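Nitrate reductase (Ulva prolifera, PDB 5YLY) reduces nitrate to nitrite in the first step of nitrate assimilation, probably with electrons that this FAD-bound cytochrome b5 reductase domain takes from NADH. Local coordinates at residues P150-Y153 with L158-E161; Q179-I184 with T192-L197; G143-H146 with H152-N155. All blocks are in the same frame, centred on the assembly; numbering follows the deposited sequence.

Overall arrangement
Interactions 1 and 3 lie in one small antiparallel sheet, where strand 152-155 is the middle strand and is shared by both: interaction 3 pairs it with strand 145-149, interaction 1 with strand 158-161. Their centres are about 8 Å apart. Both combine backbone hydrogen bonds with aromatic and polar side chains and are partly buried, interaction 1 having the more exposed residues. Interaction 2, about 14 Å from each by centres, is fully buried in the NAD-binding domain, where helix 174-185 packs on strand 193-200 through aliphatic side chains and a methionine, with no hydrogen bond across. It touches interaction 1 where Gly151 packs against Thr192.

Interaction 1 of 3, residues P150-Y153 with L158-E161; sequences PGHY and LESE
Tyr153 and Ser160 form an antiparallel hydrogen-bonded pair in which each residue donates one main-chain bond to the other and accepts one in return. Tyr153 N donates to Ser160 O at 3.0 Å, and Ser160 N returns the bond to Tyr153 O with an N-H...O angle of 158°. Both donors approach nearly along the C=O axis, so both N-H groups and both carbonyls of the pair are satisfied. Ser160 O is used further: the CA of His152 lies 3.4 Å from it in a CA-H...O contact, and the His152 ring lays one face over it, with CD2 at 3.3 Å from this oxygen. His152 reaches there because CG stands anti to the backbone N (chi1 -171°), which brings the imidazole across to strand 158-161. Ring atom CE1 then has Glu159 OE2 at the ring's edge, 3.3 Å away, the carboxylate turned almost perpendicular to the ring; this is a close contact, while the ring's hydrogen bond joins ND1 to Asp148. The segments belong to the beta hairpin of strands 152-155 and 158-161, with His152 and Glu161 as the neighbouring non-hydrogen-bonded pair. A leucine in place of His152 would probably leave Asp148 without its hydrogen-bond mate, and Ser160 O and the Glu159 carboxylate without the imidazole they lie against. On the face carrying Tyr153 and Ser160, the phenol ring passes alongside the serine, whose CB is 3.8 Å from Tyr153 CE1; so small a residue leaves room for the ring. Ser160 OG turns back to its own strand and donates to Glu161 O at 2.8 Å. Gly151, with a positive phi of 68° that suits a residue lacking a side chain, has its N bonded to Tyr147 OH and its carbonyl O 3.3 Å from Glu161 CA.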
loop_
_atom_site.group_PDB
_atom_site.type_symbol
_atom_site.label_atom_id
_atom_site.label_comp_id
_atom_site.label_asym_id
_atom_site.label_seq_id
_atom_site.Cartn_x
_atom_site.Cartn_y
_atom_site.Cartn_z
ATOM N N PRO A 150 -0.465 12.808 -14.456
ATOM C CA PRO A 150 -1.915 12.609 -14.407
ATOM C C PRO A 150 -2.444 11.824 -15.588
ATOM O O PRO A 150 -2.165 12.175 -16.724
ATOM C CB PRO A 150 -2.462 14.039 -14.352
ATOM C CG PRO A 150 -1.387 14.806 -13.632
ATOM C CD PRO A 150 -0.107 14.212 -14.143
ATOM N N GLY A 151 -3.154 10.736 -15.298
ATOM C CA GLY A 151 -3.781 9.892 -16.312
ATOM C C GLY A 151 -2.830 9.110 -17.195
ATOM O O GLY A 151 -3.171 8.822 -18.337
ATOM N N HIS A 152 -1.651 8.734 -16.675
ATOM C CA HIS A 152 -0.658 7.982 -17.445
ATOM C C HIS A 152 0.204 7.118 -16.560
ATOM O O HIS A 152 0.576 7.530 -15.449
ATOM C CB HIS A 152 0.240 8.934 -18.278
ATOM C CG HIS A 152 1.151 8.243 -19.262
ATOM N ND1 HIS A 152 2.423 7.836 -18.900
ATOM C CD2 HIS A 152 0.937 7.901 -20.556
ATOM C CE1 HIS A 152 2.939 7.249 -19.975
ATOM N NE2 HIS A 152 2.085 7.271 -20.998
ATOM N N TYR A 153 0.554 5.932 -17.072
ATOM C CA TYR A 153 1.432 5.018 -16.338
ATOM C C TYR A 153 2.418 4.310 -17.271
ATOM O O TYR A 153 2.234 4.249 -18.496
ATOM C CB TYR A 153 0.629 3.990 -15.491
ATOM C CG TYR A 153 -0.028 2.902 -16.322
ATOM C CD1 TYR A 153 -1.282 3.095 -16.893
ATOM C CD2 TYR A 153 0.623 1.690 -16.564
ATOM C CE1 TYR A 153 -1.866 2.120 -17.702
ATOM C CE2 TYR A 153 0.047 0.707 -17.366
ATOM C CZ TYR A 153 -1.199 0.927 -17.934
ATOM O OH TYR A 153 -1.788 -0.052 -18.703
ATOM N N LEU A 158 6.078 -1.066 -21.227
ATOM C CA LEU A 158 4.794 -0.588 -21.748
ATOM C C LEU A 158 4.388 0.739 -21.107
ATOM O O LEU A 158 4.667 0.969 -19.932
ATOM C CB LEU A 158 3.682 -1.628 -21.530
ATOM C CG LEU A 158 3.844 -3.000 -22.211
ATOM C CD1 LEU A 158 3.055 -4.072 -21.459
ATOM C CD2 LEU A 158 3.409 -2.955 -23.671
ATOM N N GLU A 159 3.728 1.600 -21.886
ATOM C CA GLU A 159 3.242 2.919 -21.479
ATOM C C GLU A 159 1.781 3.067 -21.919
ATOM O O GLU A 159 1.422 2.560 -22.981
ATOM C CB GLU A 159 4.095 4.006 -22.159
ATOM C CG GLU A 159 5.163 4.565 -21.245
ATOM C CD GLU A 159 6.064 5.635 -21.824
ATOM O OE1 GLU A 159 7.226 5.314 -22.157
ATOM O OE2 GLU A 159 5.633 6.811 -21.876
ATOM N N SER A 160 0.936 3.774 -21.134
ATOM C CA SER A 160 -0.466 3.976 -21.523
ATOM C C SER A 160 -1.182 5.053 -20.765
ATOM O O SER A 160 -0.847 5.328 -19.609
ATOM C CB SER A 160 -1.269 2.683 -21.404
ATOM O OG SER A 160 -2.628 2.905 -21.746
ATOM N N GLU A 161 -2.221 5.625 -21.401
ATOM C CA GLU A 161 -3.095 6.581 -20.735
ATOM C C GLU A 161 -4.062 5.752 -19.902
ATOM O O GLU A 161 -4.298 4.570 -20.185
ATOM C CB GLU A 161 -3.876 7.449 -21.745
ATOM C CG GLU A 161 -3.066 8.586 -22.345
ATOM C CD GLU A 161 -3.798 9.347 -23.436
ATOM O OE1 GLU A 161 -4.227 8.708 -24.428
ATOM O OE2 GLU A 161 -3.948 10.582 -23.298
#

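Interaction 2 of 3, residues Q179-I184 with T192-L197; sequences QVMKAI and TEIRLL
Ile184 meets Ile194 tip to tip, its CD1 and CG2 methyls both 3.9 Å from Ile194 CD1. The beta-branched CG2 of Ile184 also covers the residue just before the strand, lying 3.6 Å from Thr192 O and touching Thr192 CB. One helix turn before Ile184, the main chain of Met181 meets the same strand methyl, with Met181 CA 3.8 Å from Ile194 CD1. The strand isoleucine thus fits between two residues of the helix, and its CG1, anti to the carbonyl carbon (chi1 -63°), carries the terminal methyl there. This is packing within a beta-alpha-beta unit of the NAD-binding domain: helix 174-185 follows strand 164-170 and leads back to the parallel neighbour 193-200. The helix segment runs nearly antiparallel to the strand, 155° between their directions, with the axes 9.8 Å apart at closest approach. Further along the strand, the long side chain of Met181 reaches Leu196. Its CG stands beside the backbone N (chi1 -68°) and the chain runs on extended, carrying SD to 4.0 Å from Leu196 CD2, the two side chains crossing at about a right angle; Leu212 and Leu215 of helix 209-218 also pack on the methionine. Thr192 turns its hydroxyl to Asp190 and Tyr147, while its carbonyl O accepts a hydrogen bond from Arg222.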
loop_
_atom_site.group_PDB
_atom_site.type_symbol
_atom_site.label_atom_id
_atom_site.label_comp_id
_atom_site.label_asym_id
_atom_site.label_seq_id
_atom_site.Cartn_x
_atom_site.Cartn_y
_atom_site.Cartn_z
ATOM N N GLN A 179 -0.730 5.192 -1.550
ATOM C CA GLN A 179 0.238 6.100 -2.171
ATOM C C GLN A 179 -0.312 6.598 -3.548
ATOM O O GLN A 179 -0.264 7.804 -3.854
ATOM C CB GLN A 179 1.588 5.372 -2.379
ATOM C CG GLN A 179 2.666 6.267 -3.004
ATOM C CD GLN A 179 3.666 5.437 -3.737
ATOM O OE1 GLN A 179 3.353 4.847 -4.761
ATOM N NE2 GLN A 179 4.865 5.293 -3.190
ATOM N N VAL A 180 -0.850 5.656 -4.360
ATOM C CA VAL A 180 -1.413 5.991 -5.681
ATOM C C VAL A 180 -2.674 6.846 -5.512
ATOM O O VAL A 180 -2.836 7.852 -6.223
ATOM C CB VAL A 180 -1.649 4.702 -6.540
ATOM C CG1 VAL A 180 -2.290 5.048 -7.899
ATOM C CG2 VAL A 180 -0.327 3.973 -6.777
ATOM N N MET A 181 -3.549 6.481 -4.548
ATOM C CA MET A 181 -4.781 7.252 -4.295
ATOM C C MET A 181 -4.432 8.695 -3.948
ATOM O O MET A 181 -5.000 9.611 -4.514
ATOM C CB MET A 181 -5.566 6.637 -3.105
ATOM C CG MET A 181 -6.138 5.281 -3.429
ATOM S SD MET A 181 -6.817 4.541 -1.902
ATOM C CE MET A 181 -8.329 5.537 -1.767
ATOM N N LYS A 182 -3.479 8.901 -3.046
ATOM C CA LYS A 182 -3.097 10.278 -2.700
ATOM C C LYS A 182 -2.480 11.042 -3.877
ATOM O O LYS A 182 -2.797 12.225 -4.086
ATOM C CB LYS A 182 -2.140 10.274 -1.530
ATOM C CG LYS A 182 -2.845 9.933 -0.213
ATOM C CD LYS A 182 -1.799 9.709 0.868
ATOM C CE LYS A 182 -1.189 10.991 1.344
ATOM N NZ LYS A 182 -0.070 10.712 2.271
ATOM N N ALA A 183 -1.627 10.373 -4.658
ATOM C CA ALA A 183 -0.967 11.024 -5.809
ATOM C C ALA A 183 -2.006 11.518 -6.824
ATOM O O ALA A 183 -1.848 12.598 -7.398
ATOM C CB ALA A 183 -0.020 10.048 -6.484
ATOM N N ILE A 184 -3.104 10.765 -6.979
ATOM C CA ILE A 184 -4.180 11.101 -7.915
ATOM C C ILE A 184 -5.125 12.158 -7.337
ATOM O O ILE A 184 -5.480 13.114 -8.022
ATOM C CB ILE A 184 -4.968 9.802 -8.306
ATOM C CG1 ILE A 184 -4.082 8.878 -9.184
ATOM C CG2 ILE A 184 -6.277 10.139 -9.044
ATOM C CD1 ILE A 184 -4.729 7.500 -9.427
ATOM N N THR A 192 -8.509 11.245 -12.935
ATOM C CA THR A 192 -8.594 9.784 -12.879
ATOM C C THR A 192 -9.522 9.359 -11.731
ATOM O O THR A 192 -9.493 9.973 -10.658
ATOM C CB THR A 192 -7.174 9.175 -12.712
ATOM O OG1 THR A 192 -6.357 9.693 -13.758
ATOM C CG2 THR A 192 -7.180 7.633 -12.777
ATOM N N GLU A 193 -10.401 8.388 -11.989
ATOM C CA GLU A 193 -11.338 7.850 -11.000
ATOM C C GLU A 193 -10.738 6.571 -10.397
ATOM O O GLU A 193 -9.965 5.854 -11.055
ATOM C CB GLU A 193 -12.698 7.499 -11.621
ATOM C CG GLU A 193 -13.442 8.629 -12.292
ATOM C CD GLU A 193 -14.707 8.124 -12.957
ATOM O OE1 GLU A 193 -14.648 7.707 -14.136
ATOM O OE2 GLU A 193 -15.754 8.100 -12.276
ATOM N N ILE A 194 -11.132 6.272 -9.167
ATOM C CA ILE A 194 -10.587 5.122 -8.439
ATOM C C ILE A 194 -11.690 4.329 -7.771
ATOM O O ILE A 194 -12.624 4.910 -7.231
ATOM C CB ILE A 194 -9.582 5.626 -7.335
ATOM C CG1 ILE A 194 -8.351 6.362 -7.933
ATOM C CG2 ILE A 194 -9.136 4.497 -6.381
ATOM C CD1 ILE A 194 -7.650 7.272 -6.836
ATOM N N ARG A 195 -11.531 2.999 -7.739
ATOM C CA ARG A 195 -12.390 2.134 -6.942
ATOM C C ARG A 195 -11.483 1.260 -6.111
ATOM O O ARG A 195 -10.622 0.584 -6.669
ATOM C CB ARG A 195 -13.318 1.246 -7.814
ATOM C CG ARG A 195 -14.407 2.046 -8.537
ATOM C CD ARG A 195 -15.402 2.686 -7.582
ATOM N NE ARG A 195 -16.438 3.435 -8.304
ATOM C CZ ARG A 195 -16.342 4.713 -8.676
ATOM N NH1 ARG A 195 -15.233 5.412 -8.420
ATOM N NH2 ARG A 195 -17.337 5.291 -9.342
ATOM N N LEU A 196 -11.654 1.274 -4.792
ATOM C CA LEU A 196 -10.851 0.408 -3.943
ATOM C C LEU A 196 -11.702 -0.676 -3.312
ATOM O O LEU A 196 -12.787 -0.397 -2.769
ATOM C CB LEU A 196 -10.151 1.256 -2.843
ATOM C CG LEU A 196 -9.457 0.467 -1.698
ATOM C CD1 LEU A 196 -8.242 -0.331 -2.214
ATOM C CD2 LEU A 196 -9.022 1.433 -0.564
ATOM N N LEU A 197 -11.179 -1.906 -3.341
ATOM C CA LEU A 197 -11.788 -3.041 -2.661
ATOM C C LEU A 197 -10.732 -3.526 -1.660
ATOM O O LEU A 197 -9.623 -3.881 -2.049
ATOM C CB LEU A 197 -12.236 -4.121 -3.653
ATOM C CG LEU A 197 -12.775 -5.449 -3.042
ATOM C CD1 LEU A 197 -13.954 -5.199 -2.088
ATOM C CD2 LEU A 197 -13.263 -6.383 -4.132
#

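Interaction 3 of 3, residues G143-H146 with H152-N155; sequences GHFH and HYKN
This is the pairing of two antiparallel strands in a beta hairpin, 145-149 with 152-155, reinforced at its open end by a side-chain hydrogen bond. His146 and Lys154 are the hydrogen-bonded pair: His146 N donates to Lys154 O at 2.8 Å, and Lys154 N donates back to His146 O over the same distance. Phe145 and Asn155 form the adjoining non-hydrogen-bonded pair. Beyond it, His144 ND1 donates to Asn155 OD1 at 2.8 Å, in the carbonyl plane of the amide and close to the imidazole plane, although the two planes are turned 52° apart. With CG between its backbone N and carbonyl carbon (chi1 52°), the His144 ring, which is also stacked with that of His156, lies beside the asparagine side chain, both pointing the same way. Phe145 and Tyr153, both buried, touch through ring carbons near their rims. Their planes are 29° apart, but the rings are offset so strongly that little of one lies over the other, centroids 5.5 Å apart; Phe145 CE1 comes 3.5 Å from Tyr153 CD2. Across from them, the aliphatic chain of Lys154 runs extended alongside His146, its CD near His146 CD2. Ile290 of strand 289-291 packs against His144, Phe145, Tyr153 and Asn155, while Ile260 of strand 259-264 touches both aromatic rings, seating the hairpin against the parallel sheet of the NAD-binding domain.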
loop_
_atom_site.group_PDB
_atom_site.type_symbol
_atom_site.label_atom_id
_atom_site.label_comp_id
_atom_site.label_asym_id
_atom_site.label_seq_id
_atom_site.Cartn_x
_atom_site.Cartn_y
_atom_site.Cartn_z
ATOM N N GLY A 143 10.422 -1.389 -8.157
ATOM C CA GLY A 143 9.136 -1.579 -8.801
ATOM C C GLY A 143 9.153 -1.313 -10.275
ATOM O O GLY A 143 9.996 -0.567 -10.760
ATOM N N HIS A 144 8.197 -1.911 -10.962
ATOM C CA HIS A 144 8.040 -1.900 -12.420
ATOM C C HIS A 144 6.907 -0.971 -12.876
ATOM O O HIS A 144 6.843 -0.613 -14.052
ATOM C CB HIS A 144 7.753 -3.346 -12.875
ATOM C CG HIS A 144 6.620 -3.968 -12.110
ATOM N ND1 HIS A 144 5.316 -3.932 -12.594
ATOM C CD2 HIS A 144 6.615 -4.530 -10.876
ATOM C CE1 HIS A 144 4.571 -4.497 -11.661
ATOM N NE2 HIS A 144 5.307 -4.872 -10.604
ATOM N N PHE A 145 5.973 -0.664 -11.974
ATOM C CA PHE A 145 4.830 0.193 -12.267
ATOM C C PHE A 145 5.119 1.636 -11.797
ATOM O O PHE A 145 5.511 1.865 -10.642
ATOM C CB PHE A 145 3.550 -0.356 -11.606
ATOM C CG PHE A 145 2.329 0.516 -11.786
ATOM C CD1 PHE A 145 1.547 0.417 -12.930
ATOM C CD2 PHE A 145 1.935 1.405 -10.789
ATOM C CE1 PHE A 145 0.405 1.214 -13.082
ATOM C CE2 PHE A 145 0.787 2.188 -10.937
ATOM C CZ PHE A 145 0.049 2.107 -12.098
ATOM N N HIS A 146 4.872 2.595 -12.688
ATOM C CA HIS A 146 5.114 4.001 -12.398
ATOM C C HIS A 146 3.946 4.839 -12.914
ATOM O O HIS A 146 3.745 4.930 -14.116
ATOM C CB HIS A 146 6.439 4.433 -13.071
ATOM C CG HIS A 146 6.867 5.857 -12.857
ATOM N ND1 HIS A 146 6.291 6.668 -11.890
ATOM C CD2 HIS A 146 7.885 6.532 -13.435
ATOM C CE1 HIS A 146 6.942 7.817 -11.952
ATOM N NE2 HIS A 146 7.911 7.780 -12.860
ATOM N N HIS A 152 -1.651 8.734 -16.675
ATOM C CA HIS A 152 -0.658 7.982 -17.445
ATOM C C HIS A 152 0.204 7.118 -16.560
ATOM O O HIS A 152 0.576 7.530 -15.449
ATOM C CB HIS A 152 0.240 8.934 -18.278
ATOM C CG HIS A 152 1.151 8.243 -19.262
ATOM N ND1 HIS A 152 2.423 7.836 -18.900
ATOM C CD2 HIS A 152 0.937 7.901 -20.556
ATOM C CE1 HIS A 152 2.939 7.249 -19.975
ATOM N NE2 HIS A 152 2.085 7.271 -20.998
ATOM N N TYR A 153 0.554 5.932 -17.072
ATOM C CA TYR A 153 1.432 5.018 -16.338
ATOM C C TYR A 153 2.418 4.310 -17.271
ATOM O O TYR A 153 2.234 4.249 -18.496
ATOM C CB TYR A 153 0.629 3.990 -15.491
ATOM C CG TYR A 153 -0.028 2.902 -16.322
ATOM C CD1 TYR A 153 -1.282 3.095 -16.893
ATOM C CD2 TYR A 153 0.623 1.690 -16.564
ATOM C CE1 TYR A 153 -1.866 2.120 -17.702
ATOM C CE2 TYR A 153 0.047 0.707 -17.366
ATOM C CZ TYR A 153 -1.199 0.927 -17.934
ATOM O OH TYR A 153 -1.788 -0.052 -18.703
ATOM N N LYS A 154 3.445 3.728 -16.659
ATOM C CA LYS A 154 4.433 2.893 -17.331
ATOM C C LYS A 154 4.422 1.594 -16.526
ATOM O O LYS A 154 4.340 1.641 -15.295
ATOM C CB LYS A 154 5.851 3.497 -17.240
ATOM C CG LYS A 154 6.076 4.844 -17.906
ATOM C CD LYS A 154 7.398 5.421 -17.440
ATOM C CE LYS A 154 7.820 6.629 -18.217
ATOM N NZ LYS A 154 9.041 7.218 -17.610
ATOM N N ASN A 155 4.444 0.447 -17.203
ATOM C CA ASN A 155 4.521 -0.867 -16.560
ATOM C C ASN A 155 5.617 -1.597 -17.320
ATOM O O ASN A 155 5.431 -1.914 -18.501
ATOM C CB ASN A 155 3.204 -1.633 -16.633
ATOM C CG ASN A 155 3.225 -2.883 -15.789
ATOM O OD1 ASN A 155 3.819 -2.929 -14.705
ATOM N ND2 ASN A 155 2.529 -3.899 -16.229
#